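Local coordinates for putative uncharacterized protein (Cricetid herpesvirus 2, PDB 4ZKQ) that binds chemokines and probably acts as a secreted viral decoy receptor that keeps them from the receptors of the host, at residues A[27-31]-A[32-36]; A[45-48]-A[49-53]; A[79-82]-A[83-86]; A[141-144]-A[145-148]. All blocks are in the same frame, centred on the assembly; numbering follows the deposited sequence.

Contact 1: A[27-31]-A[32-36]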
loop_
_atom_site.group_PDB
_atom_site.type_symbol
_atom_site.label_atom_id
_atom_site.label_comp_id
_atom_site.label_asym_id
_atom_site.label_seq_id
_atom_site.Cartn_x
_atom_site.Cartn_y
_atom_site.Cartn_z
ATOM N N LEU A 27 -9.892 2.981 9.331
ATOM C CA LEU A 27 -11.320 3.218 9.172
ATOM C C LEU A 27 -12.096 2.035 9.730
ATOM O O LEU A 27 -11.525 0.984 10.018
ATOM C CB LEU A 27 -11.660 3.456 7.698
ATOM C CG LEU A 27 -10.896 4.630 7.066
ATOM C CD1 LEU A 27 -11.031 4.644 5.541
ATOM C CD2 LEU A 27 -11.337 5.966 7.638
ATOM N N PHE A 28 -13.401 2.217 9.887
ATOM C CA PHE A 28 -14.266 1.163 10.395
ATOM C C PHE A 28 -15.480 1.037 9.487
ATOM O O PHE A 28 -16.540 1.581 9.783
ATOM C CB PHE A 28 -14.684 1.483 11.841
ATOM C CG PHE A 28 -15.260 0.313 12.604
ATOM C CD1 PHE A 28 -15.081 -0.993 12.176
ATOM C CD2 PHE A 28 -15.988 0.533 13.761
ATOM C CE1 PHE A 28 -15.614 -2.052 12.890
ATOM C CE2 PHE A 28 -16.522 -0.523 14.475
ATOM C CZ PHE A 28 -16.336 -1.813 14.038
ATOM N N ARG A 29 -15.339 0.336 8.366
ATOM C CA ARG A 29 -16.441 0.287 7.422
ATOM C C ARG A 29 -17.505 -0.695 7.910
ATOM O O ARG A 29 -17.222 -1.659 8.626
ATOM C CB ARG A 29 -15.967 -0.077 6.014
ATOM C CG ARG A 29 -15.329 -1.419 5.855
ATOM C CD ARG A 29 -14.959 -1.581 4.392
ATOM N NE ARG A 29 -13.926 -2.586 4.163
ATOM C CZ ARG A 29 -13.949 -3.507 3.201
ATOM N NH1 ARG A 29 -14.974 -3.611 2.357
ATOM N NH2 ARG A 29 -12.930 -4.342 3.089
ATOM N N LYS A 30 -18.738 -0.408 7.516
ATOM C CA LYS A 30 -19.915 -1.137 7.962
ATOM C C LYS A 30 -19.938 -2.559 7.412
ATOM O O LYS A 30 -20.307 -3.500 8.117
ATOM C CB LYS A 30 -21.161 -0.360 7.520
ATOM C CG LYS A 30 -22.486 -0.849 8.050
ATOM C CD LYS A 30 -23.565 0.211 7.823
ATOM C CE LYS A 30 -23.745 0.534 6.344
ATOM N NZ LYS A 30 -24.872 1.479 6.098
ATOM N N ASP A 31 -19.527 -2.703 6.155
ATOM C CA ASP A 31 -19.585 -3.977 5.439
ATOM C C ASP A 31 -18.226 -4.361 4.868
ATOM O O ASP A 31 -17.806 -3.867 3.816
ATOM C CB ASP A 31 -20.618 -3.898 4.315
ATOM C CG ASP A 31 -20.774 -5.210 3.559
ATOM O OD1 ASP A 31 -20.176 -6.232 3.956
ATOM O OD2 ASP A 31 -21.513 -5.215 2.559
ATOM N N ARG A 32 -17.549 -5.269 5.552
ATOM C CA ARG A 32 -16.211 -5.675 5.148
ATOM C C ARG A 32 -16.216 -6.607 3.936
ATOM O O ARG A 32 -15.155 -7.052 3.491
ATOM C CB ARG A 32 -15.496 -6.332 6.320
ATOM C CG ARG A 32 -15.049 -5.332 7.369
ATOM C CD ARG A 32 -14.561 -6.025 8.621
ATOM N NE ARG A 32 -15.634 -6.752 9.293
ATOM C CZ ARG A 32 -16.443 -6.230 10.210
ATOM N NH1 ARG A 32 -16.318 -4.962 10.588
ATOM N NH2 ARG A 32 -17.388 -6.987 10.755
ATOM N N GLN A 33 -17.401 -6.901 3.406
ATOM C CA GLN A 33 -17.515 -7.687 2.181
ATOM C C GLN A 33 -17.808 -6.790 0.978
ATOM O O GLN A 33 -17.857 -7.263 -0.156
ATOM C CB GLN A 33 -18.607 -8.756 2.324
ATOM C CG GLN A 33 -18.191 -9.946 3.183
ATOM C CD GLN A 33 -17.982 -9.572 4.639
ATOM O OE1 GLN A 33 -18.877 -9.027 5.283
ATOM N NE2 GLN A 33 -16.791 -9.859 5.164
ATOM N N ALA A 34 -17.997 -5.495 1.226
ATOM C CA ALA A 34 -18.306 -4.554 0.149
ATOM C C ALA A 34 -17.128 -4.447 -0.806
ATOM O O ALA A 34 -15.980 -4.611 -0.403
ATOM C CB ALA A 34 -18.668 -3.181 0.705
ATOM N N THR A 35 -17.427 -4.183 -2.075
ATOM C CA THR A 35 -16.411 -4.102 -3.119
ATOM C C THR A 35 -16.691 -2.931 -4.043
ATOM O O THR A 35 -17.807 -2.413 -4.083
ATOM C CB THR A 35 -16.360 -5.384 -3.971
ATOM O OG1 THR A 35 -17.615 -5.547 -4.640
ATOM C CG2 THR A 35 -16.082 -6.607 -3.110
ATOM N N ILE A 36 -15.667 -2.513 -4.777
ATOM C CA ILE A 36 -15.812 -1.463 -5.772
ATOM C C ILE A 36 -16.401 -2.055 -7.043
ATOM O O ILE A 36 -15.892 -3.041 -7.562
ATOM C CB ILE A 36 -14.464 -0.796 -6.093
ATOM C CG1 ILE A 36 -13.917 -0.097 -4.848
ATOM C CG2 ILE A 36 -14.616 0.205 -7.227
ATOM C CD1 ILE A 36 -12.525 0.488 -5.024
HETATM O O HOH W 1 -14.985 -2.816 9.544
HETATM O O HOH W 2 -13.154 -6.426 1.050
#
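With chi1 of 62° the side chain of Arg29 sets out between its own backbone N and carbonyl carbon, then runs extended from CG to NE and lies over the backbone of Arg32. Its guanidinium rests with one face on Arg32, whose CA sits 3.6 Å above the plane and over the centre of the group. At the edge, Arg29 NH1 gives a bent hydrogen bond to Ala34 O (3.1 Å, 136°). Arg29 NH2 donates to a water that also lies within reach of Arg32 O, while Arg29 NE forms a salt bridge with Asp53, just beyond helix 44-51. Residues 31-34 make a type I beta turn in the loop between strand 23-26 and that helix, closed by Ala34 N to Asp31 O at 3.1 Å. Asp31 turns CG anti to its own N, which swings the carboxylate back over the turn; OD1 takes the hydrogen bond of Gln33 N at 2.9 Å, met from above the carboxylate plane. This side-chain-to-backbone bond across two residues is an Asx turn laid upon the beta turn. Arg32 bends at chi3 toward Phe28 at the surface, its NH1 3.8 Å from Phe28 CE1 with ring and guanidinium planes 20° apart. A water at the guanidinium edge joins Arg32 NH1 to Arg29 O, 2.7 Å from each.

Contact 2: A[45-48]-A[49-53]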
loop_
_atom_site.group_PDB
_atom_site.type_symbol
_atom_site.label_atom_id
_atom_site.label_comp_id
_atom_site.label_asym_id
_atom_site.label_seq_id
_atom_site.Cartn_x
_atom_site.Cartn_y
_atom_site.Cartn_z
ATOM N N GLU A 45 -15.725 9.826 -1.849
ATOM C CA GLU A 45 -15.865 9.698 -0.406
ATOM C C GLU A 45 -16.743 8.499 -0.051
ATOM O O GLU A 45 -16.548 7.869 0.990
ATOM C CB GLU A 45 -16.435 10.990 0.202
ATOM C CG GLU A 45 -17.803 11.388 -0.330
ATOM C CD GLU A 45 -18.191 12.811 0.045
ATOM O OE1 GLU A 45 -17.330 13.552 0.564
ATOM O OE2 GLU A 45 -19.359 13.186 -0.182
ATOM N N ASP A 46 -17.692 8.169 -0.923
ATOM C CA ASP A 46 -18.545 7.010 -0.711
ATOM C C ASP A 46 -17.781 5.725 -0.987
ATOM O O ASP A 46 -17.971 4.731 -0.295
ATOM C CB ASP A 46 -19.793 7.058 -1.595
ATOM C CG ASP A 46 -20.837 8.050 -1.098
ATOM O OD1 ASP A 46 -20.649 8.651 -0.019
ATOM O OD2 ASP A 46 -21.859 8.215 -1.792
ATOM N N ILE A 47 -16.941 5.736 -2.020
ATOM C CA ILE A 47 -16.053 4.606 -2.277
ATOM C C ILE A 47 -15.222 4.333 -1.031
ATOM O O ILE A 47 -15.081 3.187 -0.603
ATOM C CB ILE A 47 -15.104 4.859 -3.464
ATOM C CG1 ILE A 47 -15.894 5.016 -4.764
ATOM C CG2 ILE A 47 -14.086 3.718 -3.597
ATOM C CD1 ILE A 47 -15.062 5.511 -5.940
ATOM N N ILE A 48 -14.655 5.389 -0.455
ATOM C CA ILE A 48 -13.817 5.222 0.722
ATOM C C ILE A 48 -14.644 4.667 1.890
ATOM O O ILE A 48 -14.255 3.691 2.543
ATOM C CB ILE A 48 -13.155 6.551 1.131
ATOM C CG1 ILE A 48 -12.161 6.977 0.044
ATOM C CG2 ILE A 48 -12.448 6.408 2.485
ATOM C CD1 ILE A 48 -11.699 8.394 0.157
ATOM N N THR A 49 -15.789 5.293 2.140
ATOM C CA THR A 49 -16.700 4.849 3.197
ATOM C C THR A 49 -17.036 3.371 3.090
ATOM O O THR A 49 -17.081 2.658 4.091
ATOM C CB THR A 49 -18.016 5.650 3.161
ATOM O OG1 THR A 49 -17.760 6.979 3.613
ATOM C CG2 THR A 49 -19.098 5.012 4.049
ATOM N N GLN A 50 -17.280 2.905 1.875
ATOM C CA GLN A 50 -17.771 1.547 1.703
ATOM C C GLN A 50 -16.680 0.475 1.622
ATOM O O GLN A 50 -16.933 -0.657 2.021
ATOM C CB GLN A 50 -18.641 1.468 0.452
ATOM C CG GLN A 50 -19.943 2.257 0.574
ATOM C CD GLN A 50 -20.799 2.169 -0.678
ATOM O OE1 GLN A 50 -20.625 1.274 -1.503
ATOM N NE2 GLN A 50 -21.719 3.115 -0.832
ATOM N N THR A 51 -15.487 0.807 1.118
ATOM C CA THR A 51 -14.515 -0.239 0.748
ATOM C C THR A 51 -13.098 -0.092 1.318
ATOM O O THR A 51 -12.277 -0.993 1.144
ATOM C CB THR A 51 -14.392 -0.339 -0.793
ATOM O OG1 THR A 51 -13.780 0.844 -1.322
ATOM C CG2 THR A 51 -15.776 -0.530 -1.423
ATOM N N CYS A 52 -12.811 1.012 2.001
ATOM C CA CYS A 52 -11.488 1.221 2.594
ATOM C C CYS A 52 -11.435 0.837 4.068
ATOM O O CYS A 52 -12.342 1.157 4.827
ATOM C CB CYS A 52 -11.073 2.686 2.434
ATOM S SG CYS A 52 -10.741 3.189 0.714
ATOM N N ASP A 53 -10.351 0.171 4.467
ATOM C CA ASP A 53 -10.125 -0.195 5.864
ATOM C C ASP A 53 -9.078 0.715 6.485
ATOM O O ASP A 53 -8.967 0.818 7.705
ATOM C CB ASP A 53 -9.707 -1.666 5.962
ATOM C CG ASP A 53 -10.774 -2.602 5.431
ATOM O OD1 ASP A 53 -11.858 -2.648 6.050
ATOM O OD2 ASP A 53 -10.551 -3.265 4.389
HETATM O O HOH W 3 -19.571 8.582 2.479
HETATM O O HOH W 4 -14.276 3.095 5.371
#
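Residues 45-51 make up all but the first residue of the short helix 44-51, and Cys52 is the first residue to leave helical backbone angles. The i to i+4 series is complete: Thr49 N to Glu45 O at 2.9 Å, Gln50 N to Asp46 O, Thr51 N to Ile47 O and finally Cys52 N to Ile48 O at 3.1 Å. Gln50 N and Thr51 N add weak i to i+3 branches, to Ile47 O and Ile48 O, as the helix runs out. Thr51 adds a side-chain bond. Its OG1, placed between the backbone N and the carbonyl carbon (chi1 68°), turns back up the helix and donates to Ile47 O at 2.8 Å. OG1 and N of Thr51 arrive from opposite faces of that carbonyl, so Ile47 O is gripped twice by one residue. The hydroxyl also brushes Ile47 CG2. Two residues earlier, Thr49 OG1 lies 3.0 Å from Glu45 O and 2.7 Å from a water that donates to Asp46 OD1. On the inner side Ile48 CG2 touches Cys52 CB at 4.0 Å, and Cys52 SG stands 3.7 Å from Ile48 CA before continuing into the disulfide with Cys177. Ile47 and Ile48 both pack on Leu165 of strand 161-169. A second water lies within hydrogen-bonding distance of both Ile48 O and Cys52 O, where the helix ends. The helix is thus amphipathic: water links Asp46 and Thr49 outside, isoleucines and a disulfide pin the sheet side, and Ile47 O satisfies the buried Thr51 hydroxyl.

Contact 3: A[79-82]-A[83-86]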
loop_
_atom_site.group_PDB
_atom_site.type_symbol
_atom_site.label_atom_id
_atom_site.label_comp_id
_atom_site.label_asym_id
_atom_site.label_seq_id
_atom_site.Cartn_x
_atom_site.Cartn_y
_atom_site.Cartn_z
ATOM N N ILE A 79 4.810 -0.618 3.589
ATOM C CA ILE A 79 5.306 -1.962 3.398
ATOM C C ILE A 79 4.469 -2.886 4.260
ATOM O O ILE A 79 4.397 -2.710 5.485
ATOM C CB ILE A 79 6.803 -2.078 3.773
ATOM C CG1 ILE A 79 7.655 -1.200 2.850
ATOM C CG2 ILE A 79 7.277 -3.530 3.728
ATOM C CD1 ILE A 79 9.139 -1.260 3.145
ATOM N N THR A 80 3.790 -3.834 3.621
ATOM C CA THR A 80 3.229 -4.953 4.372
ATOM C C THR A 80 3.750 -6.238 3.754
ATOM O O THR A 80 4.491 -6.978 4.389
ATOM C CB THR A 80 1.689 -4.961 4.393
ATOM O OG1 THR A 80 1.209 -3.779 5.046
ATOM C CG2 THR A 80 1.183 -6.181 5.168
ATOM N N CYS A 81 3.347 -6.495 2.515
ATOM C CA CYS A 81 3.791 -7.666 1.765
ATOM C C CYS A 81 4.264 -7.256 0.367
ATOM O O CYS A 81 3.472 -7.227 -0.570
ATOM C CB CYS A 81 2.665 -8.691 1.642
ATOM S SG CYS A 81 3.190 -10.199 0.788
ATOM N N PRO A 82 5.557 -6.944 0.225
ATOM C CA PRO A 82 6.086 -6.414 -1.039
ATOM C C PRO A 82 5.777 -7.261 -2.275
ATOM O O PRO A 82 5.523 -6.684 -3.335
ATOM C CB PRO A 82 7.594 -6.365 -0.784
ATOM C CG PRO A 82 7.705 -6.140 0.695
ATOM C CD PRO A 82 6.570 -6.921 1.298
ATOM N N ALA A 83 5.769 -8.585 -2.144
ATOM C CA ALA A 83 5.624 -9.466 -3.301
ATOM C C ALA A 83 4.178 -9.893 -3.557
ATOM O O ALA A 83 3.873 -10.412 -4.629
ATOM C CB ALA A 83 6.501 -10.697 -3.126
ATOM N N CYS A 84 3.296 -9.670 -2.584
ATOM C CA CYS A 84 1.883 -10.050 -2.714
ATOM C C CYS A 84 1.203 -9.302 -3.858
ATOM O O CYS A 84 1.374 -8.096 -4.006
ATOM C CB CYS A 84 1.127 -9.778 -1.417
ATOM S SG CYS A 84 1.482 -10.925 -0.043
ATOM N N LEU A 85 0.429 -10.020 -4.665
ATOM C CA LEU A 85 -0.365 -9.386 -5.711
ATOM C C LEU A 85 -1.643 -8.792 -5.139
ATOM O O LEU A 85 -2.235 -9.337 -4.213
ATOM C CB LEU A 85 -0.721 -10.388 -6.806
ATOM C CG LEU A 85 0.417 -10.792 -7.739
ATOM C CD1 LEU A 85 -0.070 -11.869 -8.690
ATOM C CD2 LEU A 85 0.938 -9.592 -8.508
ATOM N N GLY A 86 -2.065 -7.674 -5.716
ATOM C CA GLY A 86 -3.308 -7.035 -5.335
ATOM C C GLY A 86 -3.929 -6.361 -6.537
ATOM O O GLY A 86 -3.297 -6.253 -7.584
#
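Cys81 and Cys84 close a CXXC disulfide round a type I beta turn, Cys81 to Cys84, in the loop that leads into strand 85-94. From CA of Cys81 the side chain runs to CB, which lies 3.6 Å from Cys84 CB and 3.0 Å from Cys84 SG. The next bond turns SG anti to the backbone N (chi1 -177°), and SG then meets Cys84 SG at the covalent distance of 2.0 Å. Cys84 places its SG anti to its carbonyl carbon, beside its own N, and the torsion about the S-S bond is 72°. Only Pro82 and Ala83 separate the two cysteines, and the turn they form brings the CA atoms of Cys81 and Cys84 within 5.4 Å of each other. Inside the covalent ring Cys84 N gives a hydrogen bond to Cys81 O, so the turn is tied through both backbone and side chains. The bridge lies where the loop passes into strand 85-94. Cys81 packs on Trp313 of strand 308-315 and Cys84 on Tyr323, aromatic residues from a later part of the chain. The Cys84 N to Cys81 O bond is 3.2 Å long, and the donor stands 59° out of the carbonyl plane.

Contact 4: A[141-144]-A[145-148]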
loop_
_atom_site.group_PDB
_atom_site.type_symbol
_atom_site.label_atom_id
_atom_site.label_comp_id
_atom_site.label_asym_id
_atom_site.label_seq_id
_atom_site.Cartn_x
_atom_site.Cartn_y
_atom_site.Cartn_z
ATOM N N LEU A 141 -3.344 -4.444 -11.826
ATOM C CA LEU A 141 -3.020 -5.661 -11.106
ATOM C C LEU A 141 -1.517 -5.704 -10.942
ATOM O O LEU A 141 -0.789 -5.680 -11.924
ATOM C CB LEU A 141 -3.517 -6.888 -11.862
ATOM C CG LEU A 141 -3.051 -8.259 -11.374
ATOM C CD1 LEU A 141 -3.592 -8.570 -9.999
ATOM C CD2 LEU A 141 -3.500 -9.312 -12.371
ATOM N N GLY A 142 -1.048 -5.758 -9.707
ATOM C CA GLY A 142 0.381 -5.745 -9.471
ATOM C C GLY A 142 0.705 -5.963 -8.017
ATOM O O GLY A 142 -0.188 -6.186 -7.201
ATOM N N THR A 143 1.987 -5.891 -7.689
ATOM C CA THR A 143 2.416 -6.059 -6.312
ATOM C C THR A 143 2.274 -4.746 -5.577
ATOM O O THR A 143 1.975 -3.717 -6.185
ATOM C CB THR A 143 3.874 -6.526 -6.216
ATOM O OG1 THR A 143 4.739 -5.458 -6.626
ATOM C CG2 THR A 143 4.108 -7.744 -7.078
ATOM N N GLU A 144 2.503 -4.785 -4.266
ATOM C CA GLU A 144 2.475 -3.587 -3.427
ATOM C C GLU A 144 3.378 -2.464 -3.885
ATOM O O GLU A 144 3.091 -1.293 -3.632
ATOM C CB GLU A 144 2.893 -3.918 -2.001
ATOM C CG GLU A 144 1.858 -4.602 -1.165
ATOM C CD GLU A 144 2.264 -4.622 0.288
ATOM O OE1 GLU A 144 3.382 -4.153 0.611
ATOM O OE2 GLU A 144 1.469 -5.115 1.106
ATOM N N GLU A 145 4.492 -2.829 -4.511
ATOM C CA GLU A 145 5.519 -1.869 -4.893
ATOM C C GLU A 145 5.214 -1.173 -6.217
ATOM O O GLU A 145 5.948 -0.279 -6.643
ATOM C CB GLU A 145 6.872 -2.581 -4.982
ATOM C CG GLU A 145 7.111 -3.569 -3.849
ATOM C CD GLU A 145 8.571 -3.934 -3.692
ATOM O OE1 GLU A 145 8.967 -5.021 -4.162
ATOM O OE2 GLU A 145 9.320 -3.129 -3.101
ATOM N N SER A 146 4.127 -1.572 -6.864
ATOM C CA SER A 146 3.803 -1.036 -8.180
ATOM C C SER A 146 3.371 0.412 -8.112
ATOM O O SER A 146 3.121 0.951 -7.034
ATOM C CB SER A 146 2.706 -1.872 -8.841
ATOM O OG SER A 146 3.104 -3.222 -8.923
ATOM N N LEU A 147 3.286 1.033 -9.285
ATOM C CA LEU A 147 3.032 2.455 -9.396
ATOM C C LEU A 147 1.910 2.750 -10.370
ATOM O O LEU A 147 1.654 1.983 -11.297
ATOM C CB LEU A 147 4.295 3.179 -9.854
ATOM C CG LEU A 147 5.580 2.836 -9.110
ATOM C CD1 LEU A 147 6.745 3.483 -9.827
ATOM C CD2 LEU A 147 5.501 3.290 -7.660
ATOM N N ALA A 148 1.242 3.870 -10.135
ATOM C CA ALA A 148 0.321 4.442 -11.092
ATOM C C ALA A 148 0.940 5.746 -11.543
ATOM O O ALA A 148 1.450 6.506 -10.721
ATOM C CB ALA A 148 -1.037 4.671 -10.488
HETATM O O HOH W 5 7.093 -6.460 -5.850
#
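Thr143 and Ser146 bring their hydroxyls to the same side of a type I beta turn, 3.6 Å apart from OG1 to OG, and each leans toward the backbone of the other half. Ser146 N closes the turn on Thr143 O at 3.1 Å, a nearly straight bond (161°) whose donor stands above the carbonyl plane. Ser146 OG, anti to its own carbonyl carbon (chi1 -57°), swings back beside the same acceptor and lies 3.0 Å from Thr143 O. Thr143 OG1 takes the position between N and carbonyl carbon, which points it forward over the turn to receive a weak bond from Glu145 N at 3.4 Å. That is the outline of an ST turn, though a loose one. Beyond it OG1 donates to a water at 2.7 Å, and the water donates to Glu145 OE1, so threonine and glutamate face each other across one solvent molecule at the surface. CB and CG of Glu145 run alongside Thr143 OG1 on the way. Glu144 heads into the protein instead, its extended chain ending in a carboxylate whose two oxygens accept from Thr80 N and Cys81 N. Gly142, with no side chain, passes its CA 3.8 Å from Ser146 OG. The turn links strand 132-143, which pairs with strand 85-94 in one sheet, to strand 147-152, which belongs to a second sheet beside strand 68-74.

Overall arrangement
The four contacts are local turns that fall into two touching pairs about 20 Å apart, centre to centre. Contacts 1 and 2 adjoin through the Arg29 to Asp53 salt bridge; contact 1 lies in the loop before helix 44-51 and contact 2 on the helix itself and its end. Contact 1 is a surface loop held by charged groups and water, while contact 2 is partly buried and depends on helical bonds and isoleucines. Contacts 3 and 4 meet at the neighbouring strands 85-94 and 132-143, where Gly86 N probably bonds to Gly142 O. Contact 4 is buried, held by a backbone turn bond with hydroxyls gathered round it; partly buried contact 3 is locked covalently.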